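Local coordinates for protein 2-oxoglutarate dehydrogenase E3 component (Thermus thermophilus, PDB 2YQU) that probably reoxidises protein-bound dihydrolipoyl groups with NAD(+), using a redox-active disulfide and one FAD per subunit, at residues Glu53-Ile58 / Gly183-Arg188; Ala130-Ile135 / Glu322-Gly327; Thr224-Val229 / Gly247-Glu252; Glu425-Ala430 / Glu439-Ala444. One frame throughout, in Å; residues are numbered along the deposited sequence.

From the N terminus, contact 1 closes a loop of 124 residues when helix 177-188 comes back against helix 45-63. Inside that loop, at 130-135, contact 2 has already opened; it closes only at 322-327, so the two cross along the chain. Contact 3 is shorter and lies nested within the loop of contact 2, after contact 1 has shut. Contact 4 follows in series, joining two neighbouring helices of the dimerisation region. Contact 1 bridges the FAD-binding and NAD-binding parts, contact 2 packs a helix on the FAD-side sheet, and contact 3 ties two sheets of the NAD-binding part. Contacts 1 and 4 also touch the second subunit.

Contact 1 of 4, residues Glu53-Ile58 / Gly183-Arg188; sequences ETTERI and GVVWHR
T55 and V185 mark where the two helical segments come nearest, with their CA atoms 6.3 Å apart. The axes of 53-58 and 183-188 pass within 9.3 Å and run in roughly the same direction, 35° from parallel. R188, from the last turn of its segment, crosses the gap with its chain extended from CG to NE and brings its guanidinium alongside T55. NH1 of R188 donates to OG1 of T55 at 3.1 Å, nearly straight at 164°, with the hydroxyl oxygen lying in the guanidinium plane. That hydroxyl also bonds to the carbonyl of L51, one turn earlier in the same helix, so OG1 is gripped from both helices. Because OG1 stands between the backbone N and the carbonyl carbon, the methyl CG2 is left to turn toward V185, 4.2 Å from its CG1.

The helices belong to different parts of the disulfide oxidoreductase. Helix 45-63 starts at C45 of the redox-active disulfide, and helix 177-188 follows the glycine-rich turn of the Rossmann-type NAD(+) site, with E181 one turn before V185.

At the flat end of R188, E56 lies over one face, its CB 3.5 Å from NH1, and V184 CG1 over the opposite one, both offset toward the rim. The E56 carboxylate points elsewhere: its OE2 meets NH1 of R57 by charge only, with no N-H aimed at it, while NH2 of R57 is 2.7 Å from OE2 of E53. E53 carries this network to the subunit interface through a salt bridge to R375 of the second subunit.

Contact 2 of 4, residues Ala130-Ile135 / Glu322-Gly327; sequences ARYILI and EHMVRG
M324 and Y132 supply most of the surface buried here, with L134 adding a smaller share. The thioether of M324 lies across the Y132 ring, the two side chains sliding past each other in opposite directions. CG of M324 sits over one face, 4.0 Å from the ring centroid and 20° off the normal, which is a CH-pi contact; its closest ring atom is CD2 of Y132, at 3.8 Å. Further along, SD approaches the same ring obliquely, 4.6 Å from the centroid, a Met-aromatic contact, and also lies 3.8 Å from CB of Y132. The extended chain then carries CE past the ring to CB of L134, 4.3 Å away, so one methionine spans two residues whose CB atoms both face the helix.

At the other end of the ring the phenol turns polar. A water sits 2.8 Å from OH of Y132 and donates to the carbonyl O of M324 at 3.0 Å, linking the hydroxyl to the last turn of the helix.

The methionine does not rest on this strand alone. L4 of strand 2-7 and Y298 of strand 297-299, the strands flanking 133-135 in the parallel sheet, also touch it, and Y298 packs against both Y132 and L134. The result is the helix-on-sheet layer of a Rossmann-type FAD domain: helix 310-326, whose first residue A310 binds FAD, packs its far end against the parallel sheet through M324.

Contact 3 of 4, residues Thr224-Val229 / Gly247-Glu252; sequences TIRTGV and GGEVLE
NH2 of R226 donates to OE2 of E249 at 3.1 Å, almost straight at 174°, and is one half of a two-pronged salt bridge. The other half runs from NH1 of R226 to OE1 of E249, also 3.1 Å long but more bent, at 151°. The arginine thus grips the carboxylate end-on with both terminal nitrogens, one to each oxygen. The flat groups are not quite coplanar: their planes are turned 27° apart. OE2 is met on its syn side, whereas NH1 reaches OE1 from above the carboxylate plane, and this twist goes with the less straight second bond.

The two side chains arrive from opposite directions. That of E249 is fully extended; that of R226 is bent at chi3, which swings the guanidinium round to present its NH1-NH2 edge. Strand 224-226, on which R226 lies, is an outermost strand of the parallel sheet in the Rossmann-type NAD(+)-binding part, and E249 leads into the last strand, 250-253, of a three-stranded antiparallel meander. Their link therefore clamps one sheet to the other at the surface.

Beside the salt bridge, L251 brings CD1 obliquely to 3.9 Å from NH1 of R226, giving the charged end an apolar neighbour. L196, on the strand beside 224-226, touches both R226 and L251, and L245 of the meander packs on R226. By backbone pairing R226 also adjoins E197, a residue of the NAD(+) site.

Contact 4 of 4, residues Glu425-Ala430 / Glu439-Ala444; sequences EDLGRA and EILKEA
In the dimerisation region, helices 424-429 and 438-449 meet at G428 and K442, whose CA atoms are only 4.5 Å apart. The second helix also carries E439, whose OE1 is hydrogen-bonded to ND1 of H434, the predicted proton acceptor, as in the His-Glu pair of this family. With no side chain at G428 the backbones come this close, and the aliphatic stem of K442 lies against the glycine carbonyl: CG of K442 is 3.3 Å and CE 3.4 Å from O of G428. CG stands anti to its own backbone N (chi1 -179°), and this, with the extended chain beyond, lays the stem past that oxygen until CE is 4.1 Å from O of A430.

Beside this, the leucines of the two helices meet at about a right angle, CD2 of L427 3.9 Å from CD1 of L441. L441 continues onto I386 and V388 of strand 385-391, while L427 touches L416 of the second subunit. R429, whose CB points away from the other helix, binds E425 through NE (3.0 Å to OE1, using the anti lone pair) and forms a salt bridge to E322 of the second subunit.

Across this contact, then, the union is apolar side chains plus methylenes laid on a carbonyl. The ammonium next to CE would probably make that methylene slightly positive, so its closeness to the oxygen of G428 at the helix end is likely favourable electrostatically.

Contact 1 of 4, residues Glu53-Ile58 / Gly183-Arg188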
loop_
_atom_site.group_PDB
_atom_site.type_symbol
_atom_site.label_atom_id
_atom_site.label_comp_id
_atom_site.label_asym_id
_atom_site.label_seq_id
_atom_site.Cartn_x
_atom_site.Cartn_y
_atom_site.Cartn_z
ATOM N N GLU A 53 1.832 -13.488 -6.813
ATOM C CA GLU A 53 0.680 -13.187 -5.961
ATOM C C GLU A 53 -0.049 -14.469 -5.579
ATOM O O GLU A 53 -0.416 -14.651 -4.423
ATOM C CB GLU A 53 -0.284 -12.226 -6.657
ATOM C CG GLU A 53 0.248 -10.806 -6.777
ATOM C CD GLU A 53 0.164 -10.027 -5.479
ATOM O OE1 GLU A 53 0.410 -8.811 -5.498
ATOM O OE2 GLU A 53 -0.164 -10.616 -4.432
ATOM N N THR A 54 -0.251 -15.350 -6.554
ATOM C CA THR A 54 -1.001 -16.586 -6.343
ATOM C C THR A 54 -0.224 -17.597 -5.519
ATOM O O THR A 54 -0.793 -18.224 -4.634
ATOM C CB THR A 54 -1.447 -17.225 -7.683
ATOM O OG1 THR A 54 -0.352 -17.284 -8.608
ATOM C CG2 THR A 54 -2.500 -16.367 -8.367
ATOM N N THR A 55 1.069 -17.761 -5.797
ATOM C CA THR A 55 1.870 -18.718 -5.030
ATOM C C THR A 55 2.039 -18.235 -3.608
ATOM O O THR A 55 2.144 -19.041 -2.697
ATOM C CB THR A 55 3.257 -18.993 -5.649
ATOM O OG1 THR A 55 3.951 -17.764 -5.897
ATOM C CG2 THR A 55 3.121 -19.678 -7.001
ATOM N N GLU A 56 2.059 -16.920 -3.411
ATOM C CA GLU A 56 2.200 -16.383 -2.065
ATOM C C GLU A 56 1.029 -16.832 -1.186
ATOM O O GLU A 56 1.237 -17.235 -0.048
ATOM C CB GLU A 56 2.287 -14.857 -2.079
ATOM C CG GLU A 56 2.791 -14.271 -0.770
ATOM C CD GLU A 56 1.734 -13.490 -0.026
ATOM O OE1 GLU A 56 1.982 -12.302 0.287
ATOM O OE2 GLU A 56 0.657 -14.061 0.251
ATOM N N ARG A 57 -0.189 -16.757 -1.721
ATOM C CA ARG A 57 -1.391 -17.187 -0.991
ATOM C C ARG A 57 -1.328 -18.680 -0.695
ATOM O O ARG A 57 -1.637 -19.121 0.410
ATOM C CB ARG A 57 -2.659 -16.889 -1.801
ATOM C CG ARG A 57 -3.323 -15.580 -1.469
ATOM C CD ARG A 57 -2.588 -14.383 -1.976
ATOM N NE ARG A 57 -2.209 -13.442 -0.916
ATOM C CZ ARG A 57 -1.386 -12.407 -1.098
ATOM N NH1 ARG A 57 -1.100 -11.606 -0.076
ATOM N NH2 ARG A 57 -0.825 -12.173 -2.291
ATOM N N ILE A 58 -0.935 -19.447 -1.702
ATOM C CA ILE A 58 -0.788 -20.896 -1.570
ATOM C C ILE A 58 0.226 -21.229 -0.475
ATOM O O ILE A 58 -0.048 -22.056 0.399
ATOM C CB ILE A 58 -0.382 -21.509 -2.932
ATOM C CG1 ILE A 58 -1.578 -21.493 -3.875
ATOM C CG2 ILE A 58 0.146 -22.946 -2.781
ATOM C CD1 ILE A 58 -1.219 -21.634 -5.326
ATOM N N GLY A 183 12.853 -17.884 -8.529
ATOM C CA GLY A 183 13.326 -18.849 -7.549
ATOM C C GLY A 183 12.278 -19.048 -6.468
ATOM O O GLY A 183 11.926 -20.180 -6.139
ATOM N N VAL A 184 11.761 -17.937 -5.946
ATOM C CA VAL A 184 10.756 -17.959 -4.882
ATOM C C VAL A 184 9.446 -18.599 -5.366
ATOM O O VAL A 184 8.839 -19.370 -4.640
ATOM C CB VAL A 184 10.507 -16.538 -4.320
ATOM C CG1 VAL A 184 9.197 -16.460 -3.516
ATOM C CG2 VAL A 184 11.682 -16.100 -3.460
ATOM N N VAL A 185 9.029 -18.299 -6.596
ATOM C CA VAL A 185 7.800 -18.865 -7.143
ATOM C C VAL A 185 7.830 -20.392 -7.022
ATOM O O VAL A 185 6.882 -20.992 -6.540
ATOM C CB VAL A 185 7.608 -18.472 -8.626
ATOM C CG1 VAL A 185 6.596 -19.382 -9.319
ATOM C CG2 VAL A 185 7.172 -17.018 -8.742
ATOM N N TRP A 186 8.928 -20.999 -7.461
ATOM C CA TRP A 186 9.016 -22.459 -7.527
ATOM C C TRP A 186 9.345 -23.062 -6.166
ATOM O O TRP A 186 8.886 -24.169 -5.848
ATOM C CB TRP A 186 9.992 -22.882 -8.637
ATOM C CG TRP A 186 9.445 -22.505 -9.983
ATOM C CD1 TRP A 186 9.875 -21.489 -10.787
ATOM C CD2 TRP A 186 8.312 -23.077 -10.637
ATOM N NE1 TRP A 186 9.100 -21.422 -11.919
ATOM C CE2 TRP A 186 8.129 -22.384 -11.850
ATOM C CE3 TRP A 186 7.437 -24.126 -10.329
ATOM C CZ2 TRP A 186 7.110 -22.705 -12.753
ATOM C CZ3 TRP A 186 6.422 -24.442 -11.224
ATOM C CH2 TRP A 186 6.269 -23.736 -12.423
ATOM N N HIS A 187 10.081 -22.320 -5.340
ATOM C CA HIS A 187 10.340 -22.731 -3.962
ATOM C C HIS A 187 9.028 -22.886 -3.181
ATOM O O HIS A 187 8.846 -23.845 -2.426
ATOM C CB HIS A 187 11.253 -21.736 -3.258
ATOM C CG HIS A 187 11.347 -21.963 -1.783
ATOM N ND1 HIS A 187 11.968 -23.064 -1.239
ATOM C CD2 HIS A 187 10.851 -21.257 -0.742
ATOM C CE1 HIS A 187 11.869 -23.015 0.079
ATOM N NE2 HIS A 187 11.196 -21.927 0.405
ATOM N N ARG A 188 8.114 -21.941 -3.379
ATOM C CA ARG A 188 6.805 -21.992 -2.738
ATOM C C ARG A 188 6.010 -23.237 -3.121
ATOM O O ARG A 188 5.159 -23.684 -2.360
ATOM C CB ARG A 188 5.989 -20.767 -3.118
ATOM C CG ARG A 188 6.470 -19.510 -2.495
ATOM C CD ARG A 188 5.864 -18.287 -3.136
ATOM N NE ARG A 188 6.196 -17.076 -2.397
ATOM C CZ ARG A 188 5.862 -15.856 -2.797
ATOM N NH1 ARG A 188 5.155 -15.682 -3.904
ATOM N NH2 ARG A 188 6.213 -14.805 -2.062
#

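Contact 2 of 4, residues Ala130-Ile135 / Glu322-Gly327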
loop_
_atom_site.group_PDB
_atom_site.type_symbol
_atom_site.label_atom_id
_atom_site.label_comp_id
_atom_site.label_asym_id
_atom_site.label_seq_id
_atom_site.Cartn_x
_atom_site.Cartn_y
_atom_site.Cartn_z
ATOM N N ALA A 130 9.017 8.966 -41.199
ATOM C CA ALA A 130 8.519 9.745 -40.077
ATOM C C ALA A 130 9.405 10.948 -39.802
ATOM O O ALA A 130 10.593 10.962 -40.151
ATOM C CB ALA A 130 8.404 8.879 -38.829
ATOM N N ARG A 131 8.809 11.960 -39.174
ATOM C CA ARG A 131 9.537 13.151 -38.759
ATOM C C ARG A 131 10.449 12.811 -37.587
ATOM O O ARG A 131 11.610 13.213 -37.561
ATOM C CB ARG A 131 8.555 14.260 -38.370
ATOM C CG ARG A 131 9.208 15.563 -37.933
ATOM C CD ARG A 131 8.222 16.696 -37.696
ATOM N NE ARG A 131 8.902 17.971 -37.466
ATOM C CZ ARG A 131 8.313 19.071 -36.997
ATOM N NH1 ARG A 131 7.017 19.074 -36.690
ATOM N NH2 ARG A 131 9.029 20.180 -36.827
ATOM N N TYR A 132 9.896 12.067 -36.625
ATOM C CA TYR A 132 10.608 11.603 -35.443
ATOM C C TYR A 132 10.551 10.076 -35.371
ATOM O O TYR A 132 9.544 9.480 -35.722
ATOM C CB TYR A 132 9.953 12.152 -34.182
ATOM C CG TYR A 132 9.969 13.650 -34.074
ATOM C CD1 TYR A 132 8.838 14.403 -34.370
ATOM C CD2 TYR A 132 11.112 14.314 -33.649
ATOM C CE1 TYR A 132 8.856 15.791 -34.260
ATOM C CE2 TYR A 132 11.143 15.699 -33.538
ATOM C CZ TYR A 132 10.012 16.426 -33.843
ATOM O OH TYR A 132 10.038 17.796 -33.732
ATOM N N ILE A 133 11.634 9.455 -34.922
ATOM C CA ILE A 133 11.672 8.010 -34.700
ATOM C C ILE A 133 12.095 7.766 -33.261
ATOM O O ILE A 133 13.012 8.418 -32.776
ATOM C CB ILE A 133 12.651 7.344 -35.661
ATOM C CG1 ILE A 133 12.224 7.638 -37.102
ATOM C CG2 ILE A 133 12.726 5.835 -35.401
ATOM C CD1 ILE A 133 13.182 7.132 -38.140
ATOM N N LEU A 134 11.417 6.834 -32.603
ATOM C CA LEU A 134 11.650 6.518 -31.205
ATOM C C LEU A 134 12.010 5.051 -31.119
ATOM O O LEU A 134 11.170 4.199 -31.391
ATOM C CB LEU A 134 10.389 6.789 -30.391
ATOM C CG LEU A 134 10.421 6.385 -28.918
ATOM C CD1 LEU A 134 11.518 7.114 -28.174
ATOM C CD2 LEU A 134 9.065 6.647 -28.290
ATOM N N ILE A 135 13.260 4.780 -30.773
ATOM C CA ILE A 135 13.764 3.416 -30.597
ATOM C C ILE A 135 13.462 2.957 -29.178
ATOM O O ILE A 135 13.978 3.531 -28.221
ATOM C CB ILE A 135 15.280 3.340 -30.861
ATOM C CG1 ILE A 135 15.607 3.838 -32.280
ATOM C CG2 ILE A 135 15.772 1.902 -30.701
ATOM C CD1 ILE A 135 17.046 4.169 -32.491
ATOM N N GLU A 322 6.932 14.269 -25.342
ATOM C CA GLU A 322 6.666 15.628 -24.890
ATOM C C GLU A 322 7.775 16.591 -25.338
ATOM O O GLU A 322 7.504 17.751 -25.624
ATOM C CB GLU A 322 6.475 15.648 -23.372
ATOM C CG GLU A 322 5.114 15.108 -22.968
ATOM C CD GLU A 322 4.823 15.206 -21.481
ATOM O OE1 GLU A 322 3.666 14.919 -21.103
ATOM O OE2 GLU A 322 5.737 15.557 -20.692
ATOM N N HIS A 323 9.011 16.104 -25.427
ATOM C CA HIS A 323 10.118 16.925 -25.929
ATOM C C HIS A 323 9.989 17.148 -27.433
ATOM O O HIS A 323 10.238 18.245 -27.919
ATOM C CB HIS A 323 11.469 16.286 -25.631
ATOM C CG HIS A 323 12.633 17.144 -26.011
ATOM N ND1 HIS A 323 13.509 16.809 -27.021
ATOM C CD2 HIS A 323 13.045 18.344 -25.541
ATOM C CE1 HIS A 323 14.429 17.752 -27.135
ATOM N NE2 HIS A 323 14.171 18.693 -26.245
ATOM N N MET A 324 9.599 16.105 -28.153
ATOM C CA MET A 324 9.364 16.202 -29.594
ATOM C C MET A 324 8.394 17.345 -29.913
ATOM O O MET A 324 8.650 18.157 -30.795
ATOM C CB MET A 324 8.778 14.893 -30.140
ATOM C CG MET A 324 9.742 13.737 -30.185
ATOM S SD MET A 324 8.883 12.200 -30.495
ATOM C CE MET A 324 10.095 11.013 -29.938
ATOM N N VAL A 325 7.286 17.403 -29.186
ATOM C CA VAL A 325 6.197 18.335 -29.507
ATOM C C VAL A 325 6.410 19.724 -28.887
ATOM O O VAL A 325 6.175 20.736 -29.544
ATOM C CB VAL A 325 4.834 17.746 -29.077
ATOM C CG1 VAL A 325 3.689 18.757 -29.279
ATOM C CG2 VAL A 325 4.552 16.452 -29.841
ATOM N N ARG A 326 6.860 19.767 -27.633
ATOM C CA ARG A 326 6.922 21.019 -26.869
ATOM C C ARG A 326 8.334 21.579 -26.670
ATOM O O ARG A 326 8.493 22.738 -26.285
ATOM C CB ARG A 326 6.271 20.830 -25.499
ATOM C CG ARG A 326 4.816 20.407 -25.529
ATOM C CD ARG A 326 4.325 19.857 -24.198
ATOM N NE ARG A 326 2.876 19.671 -24.160
ATOM C CZ ARG A 326 2.221 19.120 -23.137
ATOM N NH1 ARG A 326 2.874 18.705 -22.054
ATOM N NH2 ARG A 326 0.904 18.990 -23.193
ATOM N N GLY A 327 9.351 20.756 -26.900
ATOM C CA GLY A 327 10.738 21.173 -26.773
ATOM C C GLY A 327 11.271 21.100 -25.352
ATOM O O GLY A 327 12.383 21.558 -25.086
HETATM O O HOH W 1 7.495 18.879 -33.434
#

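Contact 3 of 4, residues Thr224-Val229 / Gly247-Glu252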
loop_
_atom_site.group_PDB
_atom_site.type_symbol
_atom_site.label_atom_id
_atom_site.label_comp_id
_atom_site.label_asym_id
_atom_site.label_seq_id
_atom_site.Cartn_x
_atom_site.Cartn_y
_atom_site.Cartn_z
ATOM N N THR A 224 18.540 -21.863 -0.729
ATOM C CA THR A 224 19.980 -21.840 -0.533
ATOM C C THR A 224 20.502 -20.667 -1.349
ATOM O O THR A 224 20.209 -20.581 -2.535
ATOM C CB THR A 224 20.594 -23.154 -1.004
ATOM O OG1 THR A 224 20.164 -24.215 -0.140
ATOM C CG2 THR A 224 22.114 -23.139 -0.876
ATOM N N ILE A 225 21.209 -19.745 -0.702
ATOM C CA ILE A 225 21.810 -18.588 -1.368
ATOM C C ILE A 225 23.330 -18.643 -1.203
ATOM O O ILE A 225 23.841 -18.663 -0.086
ATOM C CB ILE A 225 21.291 -17.256 -0.760
ATOM C CG1 ILE A 225 19.756 -17.221 -0.674
ATOM C CG2 ILE A 225 21.806 -16.062 -1.555
ATOM C CD1 ILE A 225 19.058 -17.283 -1.998
ATOM N N ARG A 226 24.051 -18.647 -2.319
ATOM C CA ARG A 226 25.504 -18.716 -2.293
ATOM C C ARG A 226 26.087 -17.591 -3.121
ATOM O O ARG A 226 26.055 -17.633 -4.349
ATOM C CB ARG A 226 25.989 -20.054 -2.827
ATOM C CG ARG A 226 25.498 -21.237 -2.022
ATOM C CD ARG A 226 25.888 -22.551 -2.626
ATOM N NE ARG A 226 27.339 -22.687 -2.648
ATOM C CZ ARG A 226 27.997 -23.662 -3.260
ATOM N NH1 ARG A 226 27.348 -24.614 -3.918
ATOM N NH2 ARG A 226 29.321 -23.686 -3.201
ATOM N N THR A 227 26.614 -16.591 -2.435
ATOM C CA THR A 227 27.280 -15.470 -3.081
ATOM C C THR A 227 28.783 -15.731 -3.167
ATOM O O THR A 227 29.289 -16.691 -2.577
ATOM C CB THR A 227 27.005 -14.171 -2.313
ATOM O OG1 THR A 227 27.477 -14.287 -0.964
ATOM C CG2 THR A 227 25.499 -13.923 -2.183
ATOM N N GLY A 228 29.495 -14.886 -3.911
ATOM C CA GLY A 228 30.930 -15.050 -4.088
ATOM C C GLY A 228 31.328 -16.317 -4.834
ATOM O O GLY A 228 32.417 -16.847 -4.617
ATOM N N VAL A 229 30.458 -16.782 -5.730
ATOM C CA VAL A 229 30.646 -18.033 -6.459
ATOM C C VAL A 229 30.605 -17.754 -7.963
ATOM O O VAL A 229 29.637 -17.192 -8.470
ATOM C CB VAL A 229 29.539 -19.047 -6.085
ATOM C CG1 VAL A 229 29.498 -20.229 -7.048
ATOM C CG2 VAL A 229 29.729 -19.527 -4.640
ATOM N N GLY A 247 36.819 -24.034 -9.393
ATOM C CA GLY A 247 37.433 -24.881 -8.385
ATOM C C GLY A 247 37.095 -26.361 -8.496
ATOM O O GLY A 247 37.752 -27.171 -7.848
ATOM N N GLY A 248 36.074 -26.718 -9.279
ATOM C CA GLY A 248 35.744 -28.113 -9.546
ATOM C C GLY A 248 34.369 -28.612 -9.115
ATOM O O GLY A 248 33.933 -29.673 -9.571
ATOM N N GLU A 249 33.677 -27.863 -8.258
ATOM C CA GLU A 249 32.379 -28.302 -7.736
ATOM C C GLU A 249 31.327 -28.345 -8.839
ATOM O O GLU A 249 31.245 -27.445 -9.671
ATOM C CB GLU A 249 31.906 -27.398 -6.593
ATOM C CG GLU A 249 30.635 -27.885 -5.908
ATOM C CD GLU A 249 30.153 -26.965 -4.805
ATOM O OE1 GLU A 249 29.021 -27.168 -4.318
ATOM O OE2 GLU A 249 30.895 -26.048 -4.413
ATOM N N VAL A 250 30.530 -29.409 -8.839
ATOM C CA VAL A 250 29.476 -29.602 -9.823
ATOM C C VAL A 250 28.150 -29.781 -9.098
ATOM O O VAL A 250 28.022 -30.643 -8.230
ATOM C CB VAL A 250 29.744 -30.837 -10.710
ATOM C CG1 VAL A 250 28.648 -31.002 -11.759
ATOM C CG2 VAL A 250 31.115 -30.737 -11.363
ATOM N N LEU A 251 27.180 -28.942 -9.438
ATOM C CA LEU A 251 25.827 -29.066 -8.931
ATOM C C LEU A 251 24.953 -29.659 -10.018
ATOM O O LEU A 251 25.179 -29.438 -11.202
ATOM C CB LEU A 251 25.282 -27.701 -8.497
ATOM C CG LEU A 251 25.972 -27.043 -7.304
ATOM C CD1 LEU A 251 25.434 -25.632 -7.107
ATOM C CD2 LEU A 251 25.794 -27.858 -6.040
ATOM N N GLU A 252 23.962 -30.433 -9.601
ATOM C CA GLU A 252 22.998 -31.029 -10.513
ATOM C C GLU A 252 21.605 -30.565 -10.119
ATOM O O GLU A 252 21.313 -30.398 -8.940
ATOM C CB GLU A 252 23.083 -32.558 -10.455
ATOM C CG GLU A 252 24.048 -33.145 -11.474
ATOM C CD GLU A 252 24.456 -34.571 -11.160
ATOM O OE1 GLU A 252 25.568 -34.971 -11.577
ATOM O OE2 GLU A 252 23.676 -35.292 -10.507
#

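Contact 4 of 4, residues Glu425-Ala430 / Glu439-Ala444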
loop_
_atom_site.group_PDB
_atom_site.type_symbol
_atom_site.label_atom_id
_atom_site.label_comp_id
_atom_site.label_asym_id
_atom_site.label_seq_id
_atom_site.Cartn_x
_atom_site.Cartn_y
_atom_site.Cartn_z
ATOM N N GLU A 425 10.842 15.826 7.573
ATOM C CA GLU A 425 9.868 16.459 8.457
ATOM C C GLU A 425 8.474 16.498 7.837
ATOM O O GLU A 425 7.506 16.167 8.495
ATOM C CB GLU A 425 10.289 17.888 8.834
ATOM C CG GLU A 425 9.378 18.535 9.879
ATOM C CD GLU A 425 9.674 20.008 10.114
ATOM O OE1 GLU A 425 8.748 20.741 10.522
ATOM O OE2 GLU A 425 10.813 20.452 9.883
ATOM N N ASP A 426 8.365 16.901 6.576
ATOM C CA ASP A 426 7.049 17.018 5.951
ATOM C C ASP A 426 6.392 15.663 5.735
ATOM O O ASP A 426 5.185 15.539 5.914
ATOM C CB ASP A 426 7.113 17.819 4.655
ATOM C CG ASP A 426 7.232 19.317 4.909
ATOM O OD1 ASP A 426 7.796 20.007 4.053
ATOM O OD2 ASP A 426 6.810 19.893 5.943
ATOM N N LEU A 427 7.176 14.653 5.360
ATOM C CA LEU A 427 6.643 13.296 5.245
ATOM C C LEU A 427 6.177 12.803 6.613
ATOM O O LEU A 427 5.116 12.206 6.734
ATOM C CB LEU A 427 7.688 12.351 4.650
ATOM C CG LEU A 427 7.288 10.888 4.453
ATOM C CD1 LEU A 427 6.012 10.768 3.630
ATOM C CD2 LEU A 427 8.427 10.147 3.795
ATOM N N GLY A 428 6.956 13.087 7.650
ATOM C CA GLY A 428 6.673 12.558 8.971
ATOM C C GLY A 428 5.527 13.252 9.671
ATOM O O GLY A 428 4.881 12.667 10.547
ATOM N N ARG A 429 5.277 14.506 9.285
ATOM C CA ARG A 429 4.197 15.312 9.856
ATOM C C ARG A 429 2.866 15.068 9.147
ATOM O O ARG A 429 1.817 15.359 9.691
ATOM C CB ARG A 429 4.520 16.802 9.743
ATOM C CG ARG A 429 5.437 17.351 10.794
ATOM C CD ARG A 429 5.660 18.856 10.622
ATOM N NE ARG A 429 6.310 19.476 11.771
ATOM C CZ ARG A 429 5.704 19.776 12.915
ATOM N NH1 ARG A 429 6.406 20.350 13.891
ATOM N NH2 ARG A 429 4.415 19.499 13.103
ATOM N N ALA A 430 2.909 14.557 7.920
ATOM C CA ALA A 430 1.692 14.308 7.155
ATOM C C ALA A 430 0.841 13.250 7.860
ATOM O O ALA A 430 1.389 12.333 8.481
ATOM C CB ALA A 430 2.030 13.860 5.752
ATOM N N GLU A 439 2.282 4.005 8.422
ATOM C CA GLU A 439 2.830 4.594 9.631
ATOM C C GLU A 439 4.301 4.205 9.873
ATOM O O GLU A 439 5.003 4.904 10.591
ATOM C CB GLU A 439 2.000 4.196 10.842
ATOM C CG GLU A 439 0.567 4.701 10.823
ATOM C CD GLU A 439 -0.217 4.162 11.996
ATOM O OE1 GLU A 439 -0.465 4.945 12.933
ATOM O OE2 GLU A 439 -0.543 2.952 11.995
ATOM N N ILE A 440 4.752 3.084 9.308
ATOM C CA ILE A 440 6.168 2.704 9.388
ATOM C C ILE A 440 7.023 3.732 8.639
ATOM O O ILE A 440 8.083 4.138 9.109
ATOM C CB ILE A 440 6.394 1.282 8.833
ATOM C CG1 ILE A 440 5.584 0.261 9.642
ATOM C CG2 ILE A 440 7.897 0.920 8.818
ATOM C CD1 ILE A 440 5.488 -1.090 8.986
ATOM N N LEU A 441 6.561 4.131 7.457
ATOM C CA LEU A 441 7.227 5.174 6.693
ATOM C C LEU A 441 7.204 6.508 7.433
ATOM O O LEU A 441 8.221 7.201 7.485
ATOM C CB LEU A 441 6.574 5.328 5.320
ATOM C CG LEU A 441 7.124 6.455 4.436
ATOM C CD1 LEU A 441 8.605 6.232 4.127
ATOM C CD2 LEU A 441 6.313 6.527 3.174
ATOM N N LYS A 442 6.050 6.849 8.009
ATOM C CA LYS A 442 5.886 8.083 8.776
ATOM C C LYS A 442 6.931 8.175 9.883
ATOM O O LYS A 442 7.618 9.186 10.002
ATOM C CB LYS A 442 4.492 8.150 9.397
ATOM C CG LYS A 442 4.208 9.417 10.195
ATOM C CD LYS A 442 2.967 9.240 11.050
ATOM C CE LYS A 442 2.707 10.448 11.916
ATOM N NZ LYS A 442 1.830 10.109 13.066
ATOM N N GLU A 443 7.044 7.114 10.684
ATOM C CA GLU A 443 7.950 7.110 11.829
ATOM C C GLU A 443 9.407 7.086 11.379
ATOM O O GLU A 443 10.247 7.734 11.991
ATOM C CB GLU A 443 7.646 5.941 12.781
ATOM C CG GLU A 443 6.276 5.982 13.451
ATOM C CD GLU A 443 6.175 6.944 14.628
ATOM O OE1 GLU A 443 7.211 7.340 15.188
ATOM O OE2 GLU A 443 5.042 7.321 14.993
ATOM N N ALA A 444 9.705 6.361 10.293
ATOM C CA ALA A 444 11.055 6.358 9.728
ATOM C C ALA A 444 11.447 7.777 9.313
ATOM O O ALA A 444 12.575 8.207 9.546
ATOM C CB ALA A 444 11.143 5.420 8.530
#